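PDB 5TA0: glycoside Hydrolase from Bacteroides uniformis, which probably hydrolyses agarose chains as a family GH86 endo-acting enzyme, here a mutant form crystallised with neoagarooctaose bound along its barrel. Local coordinates for residues Leu385-Glu397 against Glu404-Leu416. Sequence-based numbering, arbitrary orientation.
With EDO (1,2-ethanediol), chain O.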
ATOM      1  N   LEU A 385       5.972 -26.600  -7.911  1.00 10.20           N
ATOM      2  CA  LEU A 385       5.339 -25.383  -7.357  1.00 10.56           C
ATOM      3  C   LEU A 385       5.626 -24.149  -8.186  1.00 10.19           C
ATOM      4  O   LEU A 385       6.789 -23.788  -8.400  1.00 10.79           O
ATOM      5  CB  LEU A 385       5.782 -25.147  -5.911  1.00 11.42           C
ATOM      6  CG  LEU A 385       5.358 -26.240  -4.903  1.00 12.21           C
ATOM      7  CD1 LEU A 385       5.992 -25.960  -3.549  1.00 13.17           C
ATOM      8  CD2 LEU A 385       3.842 -26.361  -4.777  1.00 12.59           C
ATOM      9  N   ALA A 386       4.545 -23.512  -8.635  1.00  9.59           N
ATOM     10  CA  ALA A 386       4.578 -22.258  -9.361  1.00  9.56           C
ATOM     11  C   ALA A 386       4.565 -21.091  -8.401  1.00  9.11           C
ATOM     12  O   ALA A 386       4.278 -21.218  -7.222  1.00  9.41           O
ATOM     13  CB  ALA A 386       3.380 -22.183 -10.269  1.00  9.68           C
ATOM     14  N   HIS A 387       4.856 -19.917  -8.941  1.00  9.10           N
ATOM     15  CA  HIS A 387       4.840 -18.676  -8.183  1.00  9.51           C
ATOM     16  C   HIS A 387       3.443 -18.457  -7.587  1.00  9.00           C
ATOM     17  O   HIS A 387       2.431 -18.679  -8.250  1.00  8.83           O
ATOM     18  CB  HIS A 387       5.233 -17.519  -9.107  1.00  9.84           C
ATOM     19  CG  HIS A 387       5.538 -16.249  -8.396  1.00 10.75           C
ATOM     20  ND1 HIS A 387       4.552 -15.405  -7.938  1.00 11.44           N
ATOM     21  CD2 HIS A 387       6.714 -15.664  -8.084  1.00 11.24           C
ATOM     22  CE1 HIS A 387       5.115 -14.332  -7.402  1.00 11.46           C
ATOM     23  NE2 HIS A 387       6.424 -14.485  -7.444  1.00 11.88           N
ATOM     24  N   THR A 388       3.401 -18.001  -6.341  1.00  9.05           N
ATOM     25  CA  THR A 388       2.132 -17.925  -5.618  1.00  9.82           C
ATOM     26  C   THR A 388       1.287 -16.654  -5.858  1.00  9.78           C
ATOM     27  O   THR A 388       0.202 -16.548  -5.323  1.00 10.32           O
ATOM     28  CB  THR A 388       2.332 -18.138  -4.108  1.00 11.01           C
ATOM     29  OG1 THR A 388       3.139 -17.084  -3.592  1.00 12.31           O
ATOM     30  CG2 THR A 388       2.989 -19.505  -3.827  1.00 11.74           C
ATOM     31  N   ALA A 389       1.746 -15.730  -6.691  1.00  9.13           N
ATOM     32  CA  ALA A 389       1.030 -14.453  -6.940  1.00  8.98           C
ATOM     33  C   ALA A 389       1.117 -14.036  -8.403  1.00  8.67           C
ATOM     34  O   ALA A 389       1.869 -13.116  -8.757  1.00  8.98           O
ATOM     35  CB  ALA A 389       1.589 -13.377  -6.027  1.00  9.94           C
ATOM     36  N   ARG A 390       0.376 -14.741  -9.250  1.00  7.93           N
ATOM     37  CA  ARG A 390       0.392 -14.573 -10.703  1.00  7.87           C
ATOM     38  C   ARG A 390      -0.952 -14.170 -11.273  1.00  8.04           C
ATOM     39  O   ARG A 390      -1.970 -14.718 -10.894  1.00  8.19           O
ATOM     40  CB  ARG A 390       0.809 -15.877 -11.405  1.00  8.36           C
ATOM     41  CG  ARG A 390       2.236 -16.316 -11.166  1.00  8.61           C
ATOM     42  CD  ARG A 390       2.470 -17.680 -11.756  1.00  8.95           C
ATOM     43  NE  ARG A 390       1.650 -18.660 -11.044  1.00  9.19           N
ATOM     44  CZ  ARG A 390       1.157 -19.787 -11.562  1.00  8.94           C
ATOM     45  NH1 ARG A 390       1.439 -20.173 -12.794  1.00  9.06           N
ATOM     46  NH2 ARG A 390       0.342 -20.510 -10.803  1.00  9.46           N
ATOM     47  N   MET A 391      -0.935 -13.244 -12.233  1.00  8.06           N
ATOM     48  CA  MET A 391      -2.097 -12.911 -13.044  1.00  8.41           C
ATOM     49  C   MET A 391      -2.483 -13.999 -14.040  1.00  8.71           C
ATOM     50  O   MET A 391      -3.633 -14.036 -14.477  1.00  9.62           O
ATOM     51  CB  MET A 391      -1.854 -11.621 -13.835  1.00  8.49           C
ATOM     52  CG  MET A 391      -1.652 -10.399 -12.974  1.00  8.86           C
ATOM     53  SD  MET A 391      -3.014 -10.081 -11.826  1.00  9.86           S
ATOM     54  CE  MET A 391      -4.431 -10.087 -12.888  1.00 10.15           C
ATOM     55  N   LEU A 392      -1.530 -14.854 -14.402  1.00  8.90           N
ATOM     56  CA  LEU A 392      -1.726 -15.913 -15.402  1.00  9.98           C
ATOM     57  C   LEU A 392      -1.312 -17.230 -14.787  1.00 10.50           C
ATOM     58  O   LEU A 392      -0.291 -17.308 -14.096  1.00 10.79           O
ATOM     59  CB  LEU A 392      -0.839 -15.696 -16.619  1.00 10.11           C
ATOM     60  CG  LEU A 392      -1.016 -14.429 -17.433  1.00 10.74           C
ATOM     61  CD1 LEU A 392       0.112 -14.339 -18.457  1.00 10.89           C
ATOM     62  CD2 LEU A 392      -2.381 -14.377 -18.068  1.00 10.92           C
ATOM     63  N   ARG A 393      -2.056 -18.284 -15.132  1.00 10.22           N
ATOM     64  CA  ARG A 393      -1.703 -19.644 -14.742  1.00 10.62           C
ATOM     65  C   ARG A 393      -1.962 -20.566 -15.935  1.00 11.11           C
ATOM     66  O   ARG A 393      -2.782 -20.255 -16.790  1.00 11.18           O
ATOM     67  CB  ARG A 393      -2.459 -20.048 -13.485  1.00 11.22           C
ATOM     68  CG  ARG A 393      -3.969 -19.911 -13.522  1.00 12.24           C
ATOM     69  CD  ARG A 393      -4.621 -21.227 -13.894  1.00 13.04           C
ATOM     70  NE  ARG A 393      -6.075 -21.126 -14.053  1.00 13.30           N
ATOM     71  CZ  ARG A 393      -6.839 -22.050 -14.634  1.00 14.65           C
ATOM     72  NH1 ARG A 393      -8.152 -21.857 -14.704  1.00 15.36           N
ATOM     73  NH2 ARG A 393      -6.304 -23.155 -15.148  1.00 15.31           N
ATOM     74  N   ARG A 394      -1.255 -21.679 -16.001  1.00 11.09           N
ATOM     75  CA  ARG A 394      -1.417 -22.585 -17.143  1.00 11.77           C
ATOM     76  C   ARG A 394      -2.753 -23.309 -17.036  1.00 11.94           C
ATOM     77  O   ARG A 394      -3.256 -23.569 -15.933  1.00 12.15           O
ATOM     78  CB  ARG A 394      -0.253 -23.543 -17.222  1.00 12.29           C
ATOM     79  CG  ARG A 394       1.038 -22.848 -17.629  1.00 12.96           C
ATOM     80  CD  ARG A 394       2.171 -23.838 -17.851  1.00 14.41           C
ATOM     81  NE  ARG A 394       3.423 -23.272 -18.382  1.00 16.21           N
ATOM     82  CZ  ARG A 394       3.776 -23.190 -19.665  1.00 17.28           C
ATOM     83  NH1 ARG A 394       4.954 -22.668 -19.991  1.00 19.08           N
ATOM     84  NH2 ARG A 394       2.983 -23.594 -20.644  1.00 17.49           N
ATOM     85  N   GLU A 395      -3.347 -23.603 -18.188  1.00 13.11           N
ATOM     86  CA  GLU A 395      -4.714 -24.122 -18.211  1.00 14.79           C
ATOM     87  C   GLU A 395      -4.886 -25.429 -17.445  1.00 13.78           C
ATOM     88  O   GLU A 395      -5.956 -25.666 -16.914  1.00 14.02           O
ATOM     89  CB  GLU A 395      -5.279 -24.236 -19.626  1.00 17.82           C
ATOM     90  CG  GLU A 395      -4.560 -25.171 -20.569  1.00 21.45           C
ATOM     91  CD  GLU A 395      -4.987 -24.994 -22.029  1.00 24.99           C
ATOM     92  OE1 GLU A 395      -4.107 -25.101 -22.926  1.00 27.21           O
ATOM     93  OE2 GLU A 395      -6.191 -24.717 -22.282  1.00 28.75           O
ATOM     94  N   ASN A 396      -3.850 -26.250 -17.336  1.00 12.80           N
ATOM     95  CA  ASN A 396      -4.014 -27.527 -16.627  1.00 13.26           C
ATOM     96  C   ASN A 396      -3.634 -27.479 -15.154  1.00 12.22           C
ATOM     97  O   ASN A 396      -3.683 -28.496 -14.466  1.00 12.43           O
ATOM     98  CB  ASN A 396      -3.239 -28.620 -17.352  1.00 13.99           C
ATOM     99  CG  ASN A 396      -3.766 -28.879 -18.753  1.00 14.65           C
ATOM    100  OD1 ASN A 396      -4.976 -28.813 -19.001  1.00 16.40           O
ATOM    101  ND2 ASN A 396      -2.865 -29.111 -19.685  1.00 16.25           N
ATOM    102  N   GLU A 397      -3.221 -26.312 -14.641  1.00 11.39           N
ATOM    103  CA  GLU A 397      -3.014 -26.167 -13.209  1.00 10.98           C
ATOM    104  C   GLU A 397      -4.385 -26.273 -12.513  1.00 10.79           C
ATOM    105  O   GLU A 397      -5.372 -25.795 -13.061  1.00 11.97           O
ATOM    106  CB  GLU A 397      -2.373 -24.799 -12.850  1.00 10.12           C
ATOM    107  CG  GLU A 397      -0.939 -24.628 -13.325  1.00 10.14           C
ATOM    108  CD  GLU A 397      -0.323 -23.327 -12.861  1.00 10.02           C
ATOM    109  OE1 GLU A 397       0.106 -22.559 -13.741  1.00  9.95           O
ATOM    110  OE2 GLU A 397      -0.272 -23.083 -11.651  1.00 10.25           O
ATOM    111  N   GLU A 404      -1.571 -23.763 -22.252  1.00 14.70           N
ATOM    112  CA  GLU A 404      -1.379 -22.332 -22.431  1.00 16.34           C
ATOM    113  C   GLU A 404      -1.851 -21.573 -21.210  1.00 13.98           C
ATOM    114  O   GLU A 404      -2.697 -22.032 -20.452  1.00 12.99           O
ATOM    115  CB  GLU A 404      -2.155 -21.838 -23.645  1.00 19.70           C
ATOM    116  CG  GLU A 404      -1.713 -22.473 -24.951  1.00 24.86           C
ATOM    117  CD  GLU A 404      -2.062 -21.620 -26.149  1.00 27.52           C
ATOM    118  OE1 GLU A 404      -3.281 -21.390 -26.371  1.00 32.11           O
ATOM    119  OE2 GLU A 404      -1.112 -21.179 -26.837  1.00 33.21           O
ATOM    120  N   TYR A 405      -1.328 -20.361 -21.058  1.00 12.58           N
ATOM    121  CA  TYR A 405      -1.714 -19.520 -19.938  1.00 11.46           C
ATOM    122  C   TYR A 405      -3.064 -18.839 -20.145  1.00 11.52           C
ATOM    123  O   TYR A 405      -3.372 -18.335 -21.231  1.00 11.69           O
ATOM    124  CB  TYR A 405      -0.643 -18.448 -19.708  1.00 11.02           C
ATOM    125  CG  TYR A 405       0.580 -18.929 -18.988  1.00 10.66           C
ATOM    126  CD1 TYR A 405       1.700 -19.381 -19.663  1.00 10.27           C
ATOM    127  CD2 TYR A 405       0.625 -18.906 -17.603  1.00 10.23           C
ATOM    128  CE1 TYR A 405       2.836 -19.787 -18.981  1.00 10.57           C
ATOM    129  CE2 TYR A 405       1.749 -19.305 -16.912  1.00 10.41           C
ATOM    130  CZ  TYR A 405       2.863 -19.730 -17.597  1.00 10.35           C
ATOM    131  OH  TYR A 405       3.974 -20.110 -16.921  1.00 10.72           O
ATOM    132  N   VAL A 406      -3.832 -18.794 -19.072  1.00 10.70           N
ATOM    133  CA  VAL A 406      -5.110 -18.108 -18.985  1.00 11.22           C
ATOM    134  C   VAL A 406      -5.089 -17.260 -17.696  1.00  9.99           C
ATOM    135  O   VAL A 406      -4.232 -17.445 -16.843  1.00 10.23           O
ATOM    136  CB  VAL A 406      -6.278 -19.104 -18.922  1.00 11.47           C
ATOM    137  CG1 VAL A 406      -6.323 -19.928 -20.204  1.00 12.14           C
ATOM    138  CG2 VAL A 406      -6.212 -20.025 -17.696  1.00 12.07           C
ATOM    139  N   TYR A 407      -6.048 -16.362 -17.529  1.00 10.04           N
ATOM    140  CA  TYR A 407      -6.081 -15.559 -16.295  1.00  9.87           C
ATOM    141  C   TYR A 407      -6.286 -16.438 -15.081  1.00 10.04           C
ATOM    142  O   TYR A 407      -7.086 -17.387 -15.101  1.00 11.23           O
ATOM    143  CB  TYR A 407      -7.184 -14.517 -16.326  1.00  9.82           C
ATOM    144  CG  TYR A 407      -6.927 -13.348 -17.251  1.00  9.80           C
ATOM    145  CD1 TYR A 407      -5.767 -12.579 -17.136  1.00 10.18           C
ATOM    146  CD2 TYR A 407      -7.865 -12.972 -18.198  1.00 10.04           C
ATOM    147  CE1 TYR A 407      -5.542 -11.495 -17.964  1.00  9.93           C
ATOM    148  CE2 TYR A 407      -7.643 -11.889 -19.042  1.00 10.24           C
ATOM    149  CZ  TYR A 407      -6.480 -11.146 -18.919  1.00 10.32           C
ATOM    150  OH  TYR A 407      -6.230 -10.056 -19.740  1.00 11.14           O
ATOM    151  N   SER A 408      -5.548 -16.138 -14.014  1.00  9.49           N
ATOM    152  CA  SER A 408      -5.857 -16.629 -12.687  1.00  9.18           C
ATOM    153  C   SER A 408      -7.099 -15.911 -12.171  1.00  9.19           C
ATOM    154  O   SER A 408      -7.660 -15.049 -12.867  1.00  9.59           O
ATOM    155  CB  SER A 408      -4.696 -16.393 -11.744  1.00  9.25           C
ATOM    156  OG  SER A 408      -4.634 -15.000 -11.389  1.00  8.60           O
ATOM    157  N   GLU A 409      -7.511 -16.176 -10.934  1.00  9.19           N
ATOM    158  CA  GLU A 409      -8.645 -15.459 -10.386  1.00  9.98           C
ATOM    159  C   GLU A 409      -8.289 -14.025  -9.994  1.00  9.30           C
ATOM    160  O   GLU A 409      -9.192 -13.238  -9.744  1.00  9.33           O
ATOM    161  CB  GLU A 409      -9.268 -16.193  -9.200  1.00 11.52           C
ATOM    162  CG  GLU A 409      -9.763 -17.602  -9.560  1.00 13.15           C
ATOM    163  CD  GLU A 409     -10.738 -17.574 -10.707  1.00 15.83           C
ATOM    164  OE1 GLU A 409     -11.738 -16.842 -10.614  1.00 16.60           O
ATOM    165  OE2 GLU A 409     -10.474 -18.198 -11.766  1.00 20.37           O
ATOM    166  N   LEU A 410      -7.001 -13.676  -9.999  1.00  8.98           N
ATOM    167  CA  LEU A 410      -6.639 -12.291  -9.661  1.00  8.95           C
ATOM    168  C   LEU A 410      -7.151 -11.284 -10.689  1.00  9.44           C
ATOM    169  O   LEU A 410      -7.300 -10.094 -10.364  1.00  8.87           O
ATOM    170  CB  LEU A 410      -5.123 -12.170  -9.466  1.00  9.10           C
ATOM    171  CG  LEU A 410      -4.504 -13.081  -8.392  1.00  9.29           C
ATOM    172  CD1 LEU A 410      -3.015 -12.839  -8.230  1.00  9.52           C
ATOM    173  CD2 LEU A 410      -5.194 -12.959  -7.041  1.00  9.37           C
ATOM    174  N   ILE A 411      -7.505 -11.731 -11.897  1.00  8.93           N
ATOM    175  CA  ILE A 411      -8.113 -10.822 -12.870  1.00  9.12           C
ATOM    176  C   ILE A 411      -9.418 -10.228 -12.348  1.00  8.65           C
ATOM    177  O   ILE A 411      -9.828  -9.136 -12.762  1.00  9.15           O
ATOM    178  CB  ILE A 411      -8.319 -11.503 -14.252  1.00  9.44           C
ATOM    179  CG1 ILE A 411      -8.593 -10.483 -15.360  1.00  9.82           C
ATOM    180  CG2 ILE A 411      -9.463 -12.533 -14.239  1.00  9.58           C
ATOM    181  CD1 ILE A 411      -7.517  -9.440 -15.580  1.00 10.23           C
ATOM    182  N   LYS A 412     -10.086 -10.932 -11.443  1.00  8.94           N
ATOM    183  CA  LYS A 412     -11.358 -10.450 -10.896  1.00  9.29           C
ATOM    184  C   LYS A 412     -11.207  -9.114 -10.173  1.00  9.06           C
ATOM    185  O   LYS A 412     -12.157  -8.340 -10.130  1.00  9.50           O
ATOM    186  CB  LYS A 412     -12.027 -11.486  -9.988  1.00  9.87           C
ATOM    187  CG  LYS A 412     -12.629 -12.641 -10.769  1.00 10.37           C
ATOM    188  CD  LYS A 412     -13.174 -13.718  -9.858  1.00 11.09           C
ATOM    189  CE  LYS A 412     -14.173 -14.622 -10.557  1.00 11.68           C
ATOM    190  NZ  LYS A 412     -13.649 -15.337 -11.725  1.00 12.09           N
ATOM    191  N   PHE A 413     -10.029  -8.832  -9.609  1.00  8.76           N
ATOM    192  CA  PHE A 413      -9.788  -7.500  -9.026  1.00  8.29           C
ATOM    193  C   PHE A 413      -9.924  -6.397 -10.085  1.00  7.84           C
ATOM    194  O   PHE A 413     -10.579  -5.397  -9.861  1.00  7.74           O
ATOM    195  CB  PHE A 413      -8.396  -7.446  -8.391  1.00  8.50           C
ATOM    196  CG  PHE A 413      -7.999  -6.075  -7.902  1.00  9.08           C
ATOM    197  CD1 PHE A 413      -8.408  -5.597  -6.672  1.00  9.16           C
ATOM    198  CD2 PHE A 413      -7.216  -5.258  -8.693  1.00  9.65           C
ATOM    199  CE1 PHE A 413      -8.061  -4.331  -6.257  1.00  9.82           C
ATOM    200  CE2 PHE A 413      -6.848  -3.985  -8.273  1.00 10.05           C
ATOM    201  CZ  PHE A 413      -7.271  -3.532  -7.052  1.00  9.71           C
ATOM    202  N   TYR A 414      -9.310  -6.609 -11.243  1.00  8.07           N
ATOM    203  CA  TYR A 414      -9.309  -5.596 -12.299  1.00  8.44           C
ATOM    204  C   TYR A 414     -10.666  -5.503 -12.995  1.00  8.73           C
ATOM    205  O   TYR A 414     -11.055  -4.441 -13.454  1.00  9.38           O
ATOM    206  CB  TYR A 414      -8.122  -5.821 -13.267  1.00  8.20           C
ATOM    207  CG  TYR A 414      -6.832  -5.805 -12.484  1.00  8.16           C
ATOM    208  CD1 TYR A 414      -6.255  -6.978 -12.002  1.00  8.30           C
ATOM    209  CD2 TYR A 414      -6.244  -4.602 -12.122  1.00  8.20           C
ATOM    210  CE1 TYR A 414      -5.107  -6.948 -11.218  1.00  8.51           C
ATOM    211  CE2 TYR A 414      -5.093  -4.542 -11.343  1.00  7.96           C
ATOM    212  CZ  TYR A 414      -4.525  -5.721 -10.878  1.00  8.13           C
ATOM    213  OH  TYR A 414      -3.417  -5.718 -10.055  1.00  8.11           O
ATOM    214  N   GLN A 415     -11.408  -6.615 -13.027  1.00  8.92           N
ATOM    215  CA  GLN A 415     -12.776  -6.611 -13.500  1.00  9.22           C
ATOM    216  C   GLN A 415     -13.674  -5.831 -12.542  1.00  9.20           C
ATOM    217  O   GLN A 415     -14.511  -5.013 -12.964  1.00 10.11           O
ATOM    218  CB  GLN A 415     -13.281  -8.055 -13.698  1.00  9.53           C
ATOM    219  CG  GLN A 415     -12.586  -8.734 -14.854  1.00 10.33           C
ATOM    220  CD  GLN A 415     -12.756 -10.233 -14.915  1.00 11.44           C
ATOM    221  OE1 GLN A 415     -12.974 -10.906 -13.918  1.00 12.13           O
ATOM    222  NE2 GLN A 415     -12.600 -10.762 -16.118  1.00 12.90           N
ATOM    223  N   LEU A 416     -13.475  -6.020 -11.254  1.00  8.83           N
ATOM    224  CA  LEU A 416     -14.267  -5.326 -10.249  1.00  8.67           C
ATOM    225  C   LEU A 416     -14.077  -3.812 -10.325  1.00  8.70           C
ATOM    226  O   LEU A 416     -15.048  -3.063 -10.224  1.00  9.01           O
ATOM    227  CB  LEU A 416     -13.910  -5.834  -8.852  1.00  8.74           C
ATOM    228  CG  LEU A 416     -14.552  -5.187  -7.635  1.00  8.69           C
ATOM    229  CD1 LEU A 416     -16.047  -5.438  -7.613  1.00  8.73           C
ATOM    230  CD2 LEU A 416     -13.899  -5.705  -6.369  1.00  8.80           C
TER
HETATM  231  C1  EDO O 712      -4.390  -8.265  -7.791  1.00 21.36           C
HETATM  232  O1  EDO O 712      -4.655  -6.911  -7.582  1.00 20.26           O
HETATM  233  C2  EDO O 712      -5.170  -8.955  -6.699  1.00 20.45           C
HETATM  234  O2  EDO O 712      -4.248  -9.082  -5.621  1.00 18.30           O
HETATM  235  O   HOH W   1       4.002 -19.278 -14.176  1.00  8.95           O
HETATM  236  O   HOH W   2      -8.201 -19.191 -13.288  1.00 12.56           O
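R393 and V406 form the hydrogen-bonded pair of a short antiparallel hairpin, strands 392-394 and 405-407. R393 N gives to V406 O and V406 N returns the bond to R393 O. At the loop end E395 N donates to E404 O, and E404 N to E395 OE1 (2.9 Å), met from above the carboxylate plane. At the open end S408 N reaches M391 O, while OG, at chi1 75° between backbone N and carbonyl carbon, donates to R390 O (2.7 Å) on an in-plane lone pair and accepts from L410 N, capping the turn into helix 411-416. M391 CE touches Y414 CE1 at 3.6 Å, and SD stands oblique to the same ring, a Met-aromatic contact.

Y405 is held by one ring face and by its hydroxyl. R394 CG sits over the centre of that face, a CH-pi contact, while the R394 guanidinium offers a face to Y405 CE1, donates through NH2 to G403 O and salt-bridges E376, which also bonds Y405 OH. Water 1 donates to Y405 OH and accepts from R390 NH1. R390 also takes E397 end-on, NH1 to OE1 and NH2 to OE2, both on syn lone pairs; E397 OE1 accepts R394 N as well. A leucine at Y405 would probably leave E376 and water 1 each short a hydroxyl partner and R394 CG without its ring face.

On the face bearing R393 and V406, the R393 guanidinium lies flat over V406 CG2; NH2 gives to R394 O, and NE to water 2, which donates to Y407 O and E409 OE2. R390 NE bonds H387 O, tying the hairpin to the residue that touches the bound galactose. Arginine charge here is thus met by carboxylates, carbonyls and water, probably favouring ionised E397.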